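Local coordinates for protein ethylbenzene dehydrogenase alpha-subunit (Aromatoleum aromaticum, PDB 2IVF) that carries a molybdenum atom, two pterin guanine dinucleotide ligands and an iron-sulfur cluster as the alpha subunit of a molybdopterin oxidoreductase, at residues D172-I175 / D176-A180; Y577-E580 / A581-K584; L740-M743 / V744-R748; K755-T758 / Y759-K763; D817-W820 / Y821-A824. All coordinates share one frame; numbering follows the deposited sequence.

Interaction 1: residues D172-I175 / D176-A180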
# COMPACT_ATOMS: atom_id res chain seq x y z
N ASP A 172 24.42 -1.09 -30.67
CA ASP A 172 25.32 -2.09 -31.22
C ASP A 172 24.87 -3.51 -30.90
O ASP A 172 25.00 -4.40 -31.74
CB ASP A 172 26.73 -1.88 -30.72
CG ASP A 172 27.51 -0.90 -31.56
OD1 ASP A 172 27.20 -0.66 -32.75
OD2 ASP A 172 28.47 -0.35 -31.00
N SER A 173 24.39 -3.75 -29.68
CA SER A 173 23.96 -5.12 -29.32
C SER A 173 22.70 -5.52 -30.13
O SER A 173 22.55 -6.68 -30.57
CB SER A 173 23.73 -5.25 -27.83
OG SER A 173 22.49 -4.65 -27.49
N ILE A 174 21.80 -4.56 -30.35
CA ILE A 174 20.61 -4.77 -31.20
C ILE A 174 21.02 -5.14 -32.64
O ILE A 174 20.54 -6.12 -33.23
CB ILE A 174 19.68 -3.53 -31.18
CG1 ILE A 174 19.06 -3.34 -29.80
CG2 ILE A 174 18.59 -3.64 -32.23
CD1 ILE A 174 18.27 -2.01 -29.64
N ILE A 175 21.91 -4.34 -33.20
CA ILE A 175 22.47 -4.59 -34.50
C ILE A 175 23.14 -5.94 -34.56
O ILE A 175 22.88 -6.72 -35.47
CB ILE A 175 23.47 -3.50 -34.87
CG1 ILE A 175 22.73 -2.16 -35.03
CG2 ILE A 175 24.17 -3.82 -36.16
CD1 ILE A 175 23.61 -0.97 -35.20
N ASP A 176 24.01 -6.24 -33.60
CA ASP A 176 24.74 -7.53 -33.60
C ASP A 176 23.74 -8.72 -33.71
O ASP A 176 23.89 -9.64 -34.49
CB ASP A 176 25.52 -7.67 -32.30
CG ASP A 176 26.77 -6.79 -32.24
OD1 ASP A 176 27.22 -6.28 -33.26
OD2 ASP A 176 27.28 -6.60 -31.12
N SER A 177 22.69 -8.66 -32.91
CA SER A 177 21.75 -9.79 -32.85
C SER A 177 20.86 -9.87 -34.10
O SER A 177 20.60 -10.95 -34.64
CB SER A 177 20.92 -9.70 -31.59
OG SER A 177 19.94 -10.72 -31.59
N PHE A 178 20.44 -8.71 -34.60
CA PHE A 178 19.68 -8.65 -35.85
C PHE A 178 20.49 -9.18 -37.02
O PHE A 178 19.97 -9.91 -37.83
CB PHE A 178 19.21 -7.23 -36.14
CG PHE A 178 18.06 -6.78 -35.26
CD1 PHE A 178 17.75 -7.45 -34.06
CD2 PHE A 178 17.33 -5.67 -35.61
CE1 PHE A 178 16.71 -7.03 -33.24
CE2 PHE A 178 16.28 -5.24 -34.83
CZ PHE A 178 15.97 -5.91 -33.61
N GLU A 179 21.77 -8.82 -37.10
CA GLU A 179 22.64 -9.35 -38.15
C GLU A 179 22.83 -10.86 -38.01
O GLU A 179 22.82 -11.57 -39.01
CB GLU A 179 23.99 -8.64 -38.11
CG GLU A 179 23.91 -7.20 -38.53
CD GLU A 179 23.62 -7.05 -40.00
OE1 GLU A 179 24.34 -7.69 -40.79
OE2 GLU A 179 22.68 -6.30 -40.36
N ALA A 180 23.03 -11.34 -36.80
CA ALA A 180 23.23 -12.77 -36.57
C ALA A 180 21.98 -13.64 -36.86
O ALA A 180 22.11 -14.73 -37.39
CB ALA A 180 23.72 -13.01 -35.14

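Interaction 2: residues Y577-E580 / A581-K584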
# COMPACT_ATOMS: atom_id res chain seq x y z
N TYR A 577 0.90 -31.82 -23.74
CA TYR A 577 -0.24 -31.05 -24.20
C TYR A 577 0.18 -29.99 -25.24
O TYR A 577 -0.49 -29.82 -26.25
CB TYR A 577 -0.94 -30.38 -23.03
CG TYR A 577 -1.92 -31.27 -22.27
CD1 TYR A 577 -3.18 -31.55 -22.79
CD2 TYR A 577 -1.60 -31.79 -21.03
CE1 TYR A 577 -4.11 -32.34 -22.07
CE2 TYR A 577 -2.50 -32.58 -20.30
CZ TYR A 577 -3.77 -32.86 -20.82
OH TYR A 577 -4.66 -33.68 -20.10
N LEU A 578 1.30 -29.30 -24.99
CA LEU A 578 1.83 -28.33 -25.97
C LEU A 578 2.09 -28.96 -27.34
O LEU A 578 1.68 -28.42 -28.37
CB LEU A 578 3.12 -27.70 -25.45
CG LEU A 578 3.85 -26.68 -26.32
CD1 LEU A 578 2.99 -25.50 -26.67
CD2 LEU A 578 5.08 -26.23 -25.59
N ASP A 579 2.79 -30.09 -27.34
CA ASP A 579 3.06 -30.78 -28.59
C ASP A 579 1.79 -31.14 -29.33
O ASP A 579 1.76 -31.05 -30.55
CB ASP A 579 3.88 -32.05 -28.34
CG ASP A 579 5.35 -31.77 -28.15
OD1 ASP A 579 5.75 -30.56 -28.06
OD2 ASP A 579 6.12 -32.75 -28.06
N GLU A 580 0.78 -31.59 -28.61
CA GLU A 580 -0.50 -31.96 -29.20
C GLU A 580 -1.18 -30.72 -29.78
O GLU A 580 -1.71 -30.73 -30.88
CB GLU A 580 -1.39 -32.60 -28.14
CG GLU A 580 -2.65 -33.18 -28.74
CD GLU A 580 -3.70 -33.51 -27.72
OE1 GLU A 580 -3.36 -33.73 -26.54
OE2 GLU A 580 -4.88 -33.58 -28.10
N ALA A 581 -1.13 -29.65 -29.02
CA ALA A 581 -1.71 -28.38 -29.43
C ALA A 581 -1.04 -27.81 -30.67
O ALA A 581 -1.74 -27.37 -31.58
CB ALA A 581 -1.66 -27.38 -28.30
N LYS A 582 0.29 -27.84 -30.74
CA LYS A 582 0.93 -27.37 -32.00
C LYS A 582 0.77 -28.30 -33.15
O LYS A 582 0.77 -27.85 -34.29
CB LYS A 582 2.39 -26.95 -31.84
CG LYS A 582 3.32 -27.90 -31.19
CD LYS A 582 4.14 -27.09 -30.11
CE LYS A 582 5.27 -26.23 -30.72
NZ LYS A 582 6.26 -27.03 -31.45
N GLU A 583 0.64 -29.58 -32.88
CA GLU A 583 0.36 -30.54 -33.94
C GLU A 583 -0.96 -30.20 -34.60
O GLU A 583 -1.10 -30.33 -35.80
CB GLU A 583 0.33 -31.97 -33.41
CG GLU A 583 0.75 -32.99 -34.42
CD GLU A 583 2.19 -32.80 -34.88
OE1 GLU A 583 3.03 -32.32 -34.06
OE2 GLU A 583 2.49 -33.13 -36.04
N LYS A 584 -1.92 -29.74 -33.80
CA LYS A 584 -3.27 -29.40 -34.27
C LYS A 584 -3.38 -27.97 -34.83
O LYS A 584 -4.42 -27.57 -35.32
CB LYS A 584 -4.31 -29.66 -33.17
CG LYS A 584 -4.45 -31.16 -32.86
CD LYS A 584 -5.40 -31.47 -31.71
CE LYS A 584 -5.53 -32.98 -31.59
NZ LYS A 584 -6.31 -33.40 -30.38

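Interaction 3: residues L740-M743 / V744-R748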
# COMPACT_ATOMS: atom_id res chain seq x y z
N LEU A 740 1.41 13.04 -25.00
CA LEU A 740 0.23 13.30 -24.21
C LEU A 740 -0.81 14.00 -25.04
O LEU A 740 -1.97 13.64 -24.99
CB LEU A 740 0.57 14.08 -22.96
CG LEU A 740 -0.59 14.28 -21.97
CD1 LEU A 740 -1.25 12.95 -21.60
CD2 LEU A 740 -0.14 15.00 -20.71
N LYS A 741 -0.42 15.03 -25.76
CA LYS A 741 -1.32 15.71 -26.65
C LYS A 741 -1.90 14.75 -27.69
O LYS A 741 -3.05 14.83 -28.03
CB LYS A 741 -0.58 16.82 -27.36
CG LYS A 741 -0.13 17.93 -26.42
CD LYS A 741 0.69 18.97 -27.19
CE LYS A 741 0.74 20.25 -26.38
NZ LYS A 741 1.57 21.19 -27.09
N GLU A 742 -1.06 13.84 -28.21
CA GLU A 742 -1.56 12.84 -29.15
C GLU A 742 -2.54 11.86 -28.47
O GLU A 742 -3.56 11.48 -29.07
CB GLU A 742 -0.41 12.07 -29.77
CG GLU A 742 -0.83 11.03 -30.78
CD GLU A 742 -1.56 11.59 -31.95
OE1 GLU A 742 -1.43 12.79 -32.26
OE2 GLU A 742 -2.30 10.80 -32.59
N MET A 743 -2.23 11.46 -27.25
CA MET A 743 -3.15 10.59 -26.51
C MET A 743 -4.46 11.28 -26.24
O MET A 743 -5.49 10.64 -26.25
CB MET A 743 -2.56 10.15 -25.20
CG MET A 743 -1.46 9.16 -25.34
SD MET A 743 -0.98 8.61 -23.73
CE MET A 743 0.00 7.20 -24.26
N VAL A 744 -4.43 12.60 -26.02
CA VAL A 744 -5.68 13.32 -25.81
C VAL A 744 -6.49 13.28 -27.11
O VAL A 744 -7.69 13.05 -27.08
CB VAL A 744 -5.46 14.76 -25.32
CG1 VAL A 744 -6.76 15.57 -25.43
CG2 VAL A 744 -4.92 14.74 -23.87
N ASP A 745 -5.83 13.49 -28.24
CA ASP A 745 -6.50 13.43 -29.56
C ASP A 745 -7.07 12.05 -29.84
O ASP A 745 -8.14 11.92 -30.41
CB ASP A 745 -5.53 13.77 -30.67
CG ASP A 745 -5.42 15.27 -30.92
OD1 ASP A 745 -6.09 16.07 -30.21
OD2 ASP A 745 -4.68 15.62 -31.87
N ILE A 746 -6.33 11.03 -29.47
CA ILE A 746 -6.78 9.65 -29.60
C ILE A 746 -8.04 9.46 -28.75
O ILE A 746 -9.04 8.99 -29.26
CB ILE A 746 -5.70 8.63 -29.16
CG1 ILE A 746 -4.52 8.61 -30.15
CG2 ILE A 746 -6.35 7.23 -28.94
CD1 ILE A 746 -3.27 7.92 -29.59
N ASN A 747 -8.03 9.89 -27.47
CA ASN A 747 -9.20 9.77 -26.62
C ASN A 747 -10.41 10.52 -27.17
O ASN A 747 -11.57 10.07 -27.03
CB ASN A 747 -8.89 10.25 -25.17
CG ASN A 747 -8.15 9.21 -24.33
OD1 ASN A 747 -7.76 9.49 -23.20
ND2 ASN A 747 -7.95 8.03 -24.86
N ARG A 748 -10.17 11.66 -27.80
CA ARG A 748 -11.27 12.43 -28.41
C ARG A 748 -11.86 11.73 -29.64
O ARG A 748 -13.06 11.76 -29.88
CB ARG A 748 -10.79 13.82 -28.82
CG ARG A 748 -10.44 14.76 -27.65
CD ARG A 748 -9.55 15.87 -28.12
NE ARG A 748 -10.29 16.90 -28.80
CZ ARG A 748 -9.76 17.85 -29.57
NH1 ARG A 748 -8.47 17.88 -29.82
NH2 ARG A 748 -10.54 18.73 -30.13
O HOH W 1 -4.44 17.28 -28.26
O HOH W 2 -3.33 14.15 -33.59

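Interaction 4: residues K755-T758 / Y759-K763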
# COMPACT_ATOMS: atom_id res chain seq x y z
N LYS A 755 -15.38 15.16 -27.78
CA LYS A 755 -14.68 15.68 -28.97
C LYS A 755 -14.03 17.06 -28.75
O LYS A 755 -13.01 17.35 -29.33
CB LYS A 755 -15.62 15.74 -30.15
CG LYS A 755 -16.63 16.86 -30.05
CD LYS A 755 -17.62 16.87 -31.23
CE LYS A 755 -18.61 18.07 -31.06
NZ LYS A 755 -19.80 18.05 -32.02
N ASP A 756 -14.63 17.90 -27.93
CA ASP A 756 -14.07 19.23 -27.60
C ASP A 756 -13.20 19.28 -26.32
O ASP A 756 -12.88 20.35 -25.81
CB ASP A 756 -15.23 20.25 -27.51
CG ASP A 756 -16.19 19.97 -26.35
OD1 ASP A 756 -16.07 18.93 -25.66
OD2 ASP A 756 -17.09 20.82 -26.14
N TYR A 757 -12.87 18.14 -25.77
CA TYR A 757 -12.07 18.07 -24.56
C TYR A 757 -10.59 18.01 -24.89
O TYR A 757 -9.96 16.95 -24.91
CB TYR A 757 -12.47 16.89 -23.70
CG TYR A 757 -11.97 17.06 -22.30
CD1 TYR A 757 -12.66 17.88 -21.40
CD2 TYR A 757 -10.79 16.44 -21.87
CE1 TYR A 757 -12.21 18.05 -20.09
CE2 TYR A 757 -10.32 16.61 -20.57
CZ TYR A 757 -11.04 17.42 -19.67
OH TYR A 757 -10.57 17.61 -18.38
N THR A 758 -10.03 19.19 -25.07
CA THR A 758 -8.68 19.39 -25.50
C THR A 758 -7.69 19.24 -24.38
O THR A 758 -8.04 19.27 -23.19
CB THR A 758 -8.54 20.81 -26.04
OG1 THR A 758 -8.90 21.72 -25.00
CG2 THR A 758 -9.45 21.04 -27.25
N TYR A 759 -6.43 19.14 -24.76
CA TYR A 759 -5.33 19.12 -23.80
C TYR A 759 -5.31 20.34 -22.88
O TYR A 759 -5.02 20.23 -21.69
CB TYR A 759 -4.00 19.04 -24.57
CG TYR A 759 -2.81 19.02 -23.67
CD1 TYR A 759 -2.61 17.96 -22.78
CD2 TYR A 759 -1.86 20.03 -23.70
CE1 TYR A 759 -1.49 17.92 -21.95
CE2 TYR A 759 -0.73 19.99 -22.87
CZ TYR A 759 -0.55 18.93 -22.00
OH TYR A 759 0.54 18.89 -21.17
N GLU A 760 -5.62 21.51 -23.44
CA GLU A 760 -5.77 22.72 -22.65
C GLU A 760 -6.79 22.51 -21.52
O GLU A 760 -6.54 22.87 -20.35
CB GLU A 760 -6.17 23.86 -23.56
CG GLU A 760 -6.37 25.18 -22.84
CD GLU A 760 -5.07 25.93 -22.58
OE1 GLU A 760 -3.97 25.33 -22.74
OE2 GLU A 760 -5.17 27.15 -22.25
N LYS A 761 -7.93 21.89 -21.83
CA LYS A 761 -8.96 21.70 -20.79
C LYS A 761 -8.45 20.67 -19.78
O LYS A 761 -8.58 20.84 -18.56
CB LYS A 761 -10.28 21.21 -21.37
CG LYS A 761 -11.05 22.22 -22.21
CD LYS A 761 -12.51 21.74 -22.37
CE LYS A 761 -13.25 22.49 -23.49
NZ LYS A 761 -14.66 21.96 -23.66
N PHE A 762 -7.86 19.60 -20.29
CA PHE A 762 -7.31 18.54 -19.43
C PHE A 762 -6.25 19.06 -18.45
O PHE A 762 -6.28 18.70 -17.27
CB PHE A 762 -6.70 17.44 -20.31
CG PHE A 762 -6.36 16.17 -19.57
CD1 PHE A 762 -7.27 15.60 -18.70
CD2 PHE A 762 -5.18 15.52 -19.80
CE1 PHE A 762 -6.97 14.41 -18.06
CE2 PHE A 762 -4.88 14.36 -19.17
CZ PHE A 762 -5.77 13.81 -18.29
N LYS A 763 -5.31 19.87 -18.95
CA LYS A 763 -4.25 20.44 -18.10
C LYS A 763 -4.83 21.31 -17.00
O LYS A 763 -4.32 21.34 -15.89
CB LYS A 763 -3.33 21.36 -18.89
CG LYS A 763 -2.04 20.81 -19.42
CD LYS A 763 -1.20 21.98 -20.03
CE LYS A 763 -2.04 22.94 -20.86
NZ LYS A 763 -1.31 24.05 -21.63
O HOH W 3 -16.28 23.51 -25.41
O HOH W 4 -15.50 19.33 -23.00

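Interaction 5: residues D817-W820 / Y821-A824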
# COMPACT_ATOMS: atom_id res chain seq x y z
N ASP A 817 -17.43 -28.90 -23.59
CA ASP A 817 -17.48 -30.30 -24.09
C ASP A 817 -16.33 -30.66 -25.03
O ASP A 817 -16.41 -31.63 -25.77
CB ASP A 817 -18.86 -30.61 -24.67
CG ASP A 817 -19.09 -30.01 -26.05
OD1 ASP A 817 -18.50 -28.94 -26.38
OD2 ASP A 817 -19.87 -30.61 -26.82
N HIS A 818 -15.26 -29.88 -24.93
CA HIS A 818 -13.99 -30.10 -25.62
C HIS A 818 -13.36 -31.33 -25.00
O HIS A 818 -13.36 -31.51 -23.79
CB HIS A 818 -13.14 -28.83 -25.37
CG HIS A 818 -11.83 -28.80 -26.08
ND1 HIS A 818 -10.76 -29.60 -25.73
CD2 HIS A 818 -11.39 -28.02 -27.10
CE1 HIS A 818 -9.74 -29.35 -26.53
NE2 HIS A 818 -10.09 -28.39 -27.37
N ASP A 819 -12.78 -32.18 -25.85
CA ASP A 819 -12.16 -33.46 -25.43
C ASP A 819 -11.21 -33.37 -24.25
O ASP A 819 -11.27 -34.20 -23.35
CB ASP A 819 -11.44 -34.11 -26.62
CG ASP A 819 -12.40 -34.59 -27.69
OD1 ASP A 819 -13.60 -34.80 -27.39
OD2 ASP A 819 -11.95 -34.79 -28.84
N TRP A 820 -10.36 -32.35 -24.24
CA TRP A 820 -9.41 -32.19 -23.15
C TRP A 820 -10.13 -31.98 -21.82
O TRP A 820 -9.72 -32.52 -20.78
CB TRP A 820 -8.50 -31.00 -23.39
CG TRP A 820 -7.46 -31.19 -24.46
CD1 TRP A 820 -7.48 -32.03 -25.49
CD2 TRP A 820 -6.30 -30.37 -24.62
NE1 TRP A 820 -6.36 -31.86 -26.27
CE2 TRP A 820 -5.63 -30.82 -25.75
CE3 TRP A 820 -5.77 -29.31 -23.89
CZ2 TRP A 820 -4.42 -30.26 -26.17
CZ3 TRP A 820 -4.59 -28.75 -24.31
CH2 TRP A 820 -3.94 -29.21 -25.44
N TYR A 821 -11.16 -31.14 -21.83
CA TYR A 821 -11.96 -30.90 -20.62
C TYR A 821 -12.79 -32.08 -20.15
O TYR A 821 -12.82 -32.40 -18.95
CB TYR A 821 -12.84 -29.65 -20.81
CG TYR A 821 -12.02 -28.39 -20.69
CD1 TYR A 821 -11.11 -28.04 -21.69
CD2 TYR A 821 -12.14 -27.56 -19.58
CE1 TYR A 821 -10.35 -26.91 -21.58
CE2 TYR A 821 -11.40 -26.45 -19.47
CZ TYR A 821 -10.51 -26.13 -20.45
OH TYR A 821 -9.78 -25.01 -20.30
N LEU A 822 -13.42 -32.75 -21.10
CA LEU A 822 -14.11 -33.98 -20.83
C LEU A 822 -13.16 -34.99 -20.13
O LEU A 822 -13.47 -35.51 -19.05
CB LEU A 822 -14.63 -34.55 -22.16
CG LEU A 822 -15.88 -33.91 -22.79
CD1 LEU A 822 -16.24 -34.60 -24.15
CD2 LEU A 822 -17.03 -34.03 -21.82
N GLU A 823 -11.99 -35.24 -20.73
CA GLU A 823 -11.04 -36.23 -20.19
C GLU A 823 -10.43 -35.81 -18.84
O GLU A 823 -10.19 -36.66 -18.00
CB GLU A 823 -9.93 -36.53 -21.21
CG GLU A 823 -10.41 -37.44 -22.34
CD GLU A 823 -9.36 -37.81 -23.38
OE1 GLU A 823 -8.17 -37.42 -23.25
OE2 GLU A 823 -9.77 -38.51 -24.36
N ALA A 824 -10.17 -34.51 -18.67
CA ALA A 824 -9.58 -33.92 -17.45
C ALA A 824 -10.56 -33.84 -16.29
O ALA A 824 -10.15 -33.50 -15.18
CB ALA A 824 -9.09 -32.49 -17.71

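Interaction 1: residues D172-I175 / D176-A180
Four successive i to i+4 hydrogen bonds, from Asp176 N to Asp172 O (2.8 Å) through Glu179 N to Ile175 O (2.9 Å), keep residues 172-180 in a regular alpha-helical path within helix 163-181. One turn apart on the inner side, Ile174 and Phe178 lie alongside each other and point the same way. The CG2 methyl of Ile174 sits over one face of the Phe178 ring, 3.8 Å from its centroid and 15° off the ring normal, a CH-pi contact in which CG2 comes nearest to Phe178 CZ at 3.7 Å. The Phe178 ring is directed back along the helix because CG is anti to the carbonyl carbon (chi1 -74°), and its CD1 comes within 3.2 Å of Ile174 O. Ile175 and Glu179 repeat the side-by-side pattern more loosely, with Ile175 CG2 4.1 Å from Glu179 CG; the carboxylate of Glu179 goes on to the hydroxyl of Tyr720. On the polar flank Asp172 OD1 and Asp176 OD1 stand 5.6 Å apart, and both carboxylates form salt bridges with Arg705, Asp172 also with Arg701, which would offset their mutual repulsion. Ile174 touches strand 602-606, an inner strand of the sheet that ends in 158-160 and 186-188, together with helix 687-704 and, like Phe178, Met210 of helix 197-210.

Interaction 2: residues Y577-E580 / A581-K584
Glu580 and Lys584 lie side by side and point the same way, one helical turn apart, and end in a salt bridge of 2.7 Å between Glu580 OE2 and Lys584 NZ. The lysine reaches it with every torsion beyond CG extended, its CG and CD passing beside Glu580 O, with CG at 3.4 Å. The glutamate is equally stretched, CG lying anti to its own N (chi1 -172°), and it presents the anti lone pair of OE2, away from OE1, to the ammonium. Both carboxylate oxygens have further partners: Lys572 pairs with OE1, and Trp820 NE1 donates to OE2, so the group is gripped from several directions and its rotation is probably fixed. This is the classic i, i+4 Glu-Lys pair of an alpha helix, here at the C-terminal end of helix 574-583, where Lys584 N still donates to Glu580 O at 3.1 Å although Lys584 has left the regular helix. Around the helix from this pair, Leu578 and Lys582 cross obliquely. Lys582 holds CG in the crowded position between its backbone N and carbonyl carbon (chi1 52°), and the chain bends again at each later torsion; its CD thereby folds back to 3.8 Å from Leu578 CG and 3.3 Å from Leu578 O. Leu578 also packs on Met548, Tyr551 and Tyr552 of helix 546-553, and the side chain of Lys582 also touches Tyr552.

Interaction 3: residues L740-M743 / V744-R748
Main-chain hydrogen bonds join Leu740 O to Val744 N and, residue by residue, reach the pair Met743 O and Asn747 N (2.9 Å), all of the i to i+4 kind that defines helix 736-749. The water-mediated links centre on Asp745. One water donates to Asp745 OD1 and to Lys741 O, both at 2.8 Å, and so adds to a carbonyl already used by Asp745 N. A second donates to Glu742 OE1 (2.7 Å) and to Asp745 OD2 (2.6 Å), bridging two carboxylates whose oxygens OE1 and OD2 stand 4.3 Å apart; sharing it probably eases their repulsion. Charge is also balanced by Arg748, whose NH1 forms a salt bridge to Asp745 OD1 at 3.0 Å, its hydrogen bond weak in angle, while Thr498 OG1 is bonded to Glu742 OE2. Among the side-chain packing contacts, Glu742 and Ile746 run at about a right angle to each other, the glutamate bending at chi2 (61°) to lay CG near Ile746 CD1, 4.1 Å away. Met743 and Ile746 pack on helix 486-493, Leu740 and Met743 on strand 659-661, and Leu740, Lys741 and Val744 on Tyr759 of helix 759-765.

Interaction 4: residues K755-T758 / Y759-K763
Lys761 reaches back, extended, past the N-terminus of helix 759-765, where Thr758 is the N-cap. Its CB lies over one face of the Tyr757 ring, 4.2 Å from the centroid and 20° off the normal, a CH-pi contact offset toward the rim; CB is also 3.5 Å from Thr758 O. CG follows beside Thr758 OG1. That hydroxyl oxygen, set between its own N and carbonyl carbon (chi1 58°), accepts from Lys761 N in a weak capping bond of 3.3 Å. CD comes near both Tyr757 CD1 and Asp756 O, and CE comes to 3.2 Å from Asp756 O. The chain is extended beyond CG, which carries NZ past the cap to the loop carboxylate of Asp756. The ion pair itself is long, with NZ 3.7 Å from Asp756 OD2, and two waters complete it: each accepts from NZ and donates to one carboxylate oxygen, so much of the link is solvent-mediated at an exposed site. The first turn closes behind the lysine through a nearly straight bond (168°) from Phe762 N to Thr758 O. Tyr757 is the centre of an inverse gamma turn, and its hydroxyl is bonded to Glu765. Phe753 meets the rings of both Tyr757 and Phe762, edge-to-face with the tyrosine. At the ring edge Phe762 CD1 lies in the plane of Tyr757, 3.7 Å from its CE2.

Interaction 5: residues D817-W820 / Y821-A824
Leu822 lies against the start of its own helix: its N donates to His818 O at 3.0 Å in a nearly straight bond (174°), and its CD1 reaches 3.4 Å from Asp817 O. The leucine's CG is anti to its carbonyl carbon (chi1 -76°), which swings the branch back toward residue 817, and CD1 also passes 4.2 Å from Asp819 OD1. Further backbone bonds follow from Glu823 N to Asp819 O and from Ala824 N to Trp820 O. The short helix 819-824 opens with His818 as its N-cap, the imidazole ND1 accepting from Trp820 N at 3.2 Å, with the donor close to the ring plane. The same imidazole puts its CE1 over one face of the Trp820 indole, offset toward the rim. With ND1 acting as acceptor and NE2 bonded to Gly947 O, the geometry is consistent with a neutral ring protonated on NE2, held at two points. Further out, Phe952 meets the His818 ring and stacks on Tyr821, whose hydroxyl is bonded to a glycerol probably left from crystallisation. The indole of Trp820 lies edge-to-face with Tyr577 of helix 574-583. Lys341 bridges the helix start, its NZ paired with Asp819 OD1 and bonded to Asp817 O; the Asp817 carboxylate is held by Tyr949 OH and Phe342 N, and Lys571 pairs with Glu823 OE1.

The five contacts are all local, but two pairs touch. Interactions 3 and 4, centres 9 Å apart, join consecutive helices: Arg748 NE lies 2.8 Å from Lys755 O, probably a hydrogen bond, and Leu740 CD2 3.4 Å from Tyr759 CE1. Interactions 2 and 5, centres 15 Å apart, meet with Glu580 OE2 2.9 Å from Trp820 NE1. Interaction 5 lies across the chain's centre from interactions 3 and 4, and interaction 2 across it from interaction 4. Interaction 1 stands apart, its nearest atoms about 21 Å from interactions 2 and 3. The Phe762 side chain lies about 13 Å from the iron-sulfur cluster, that of Met743 about 13 Å from the pterin guanylate ester ligand (MD1).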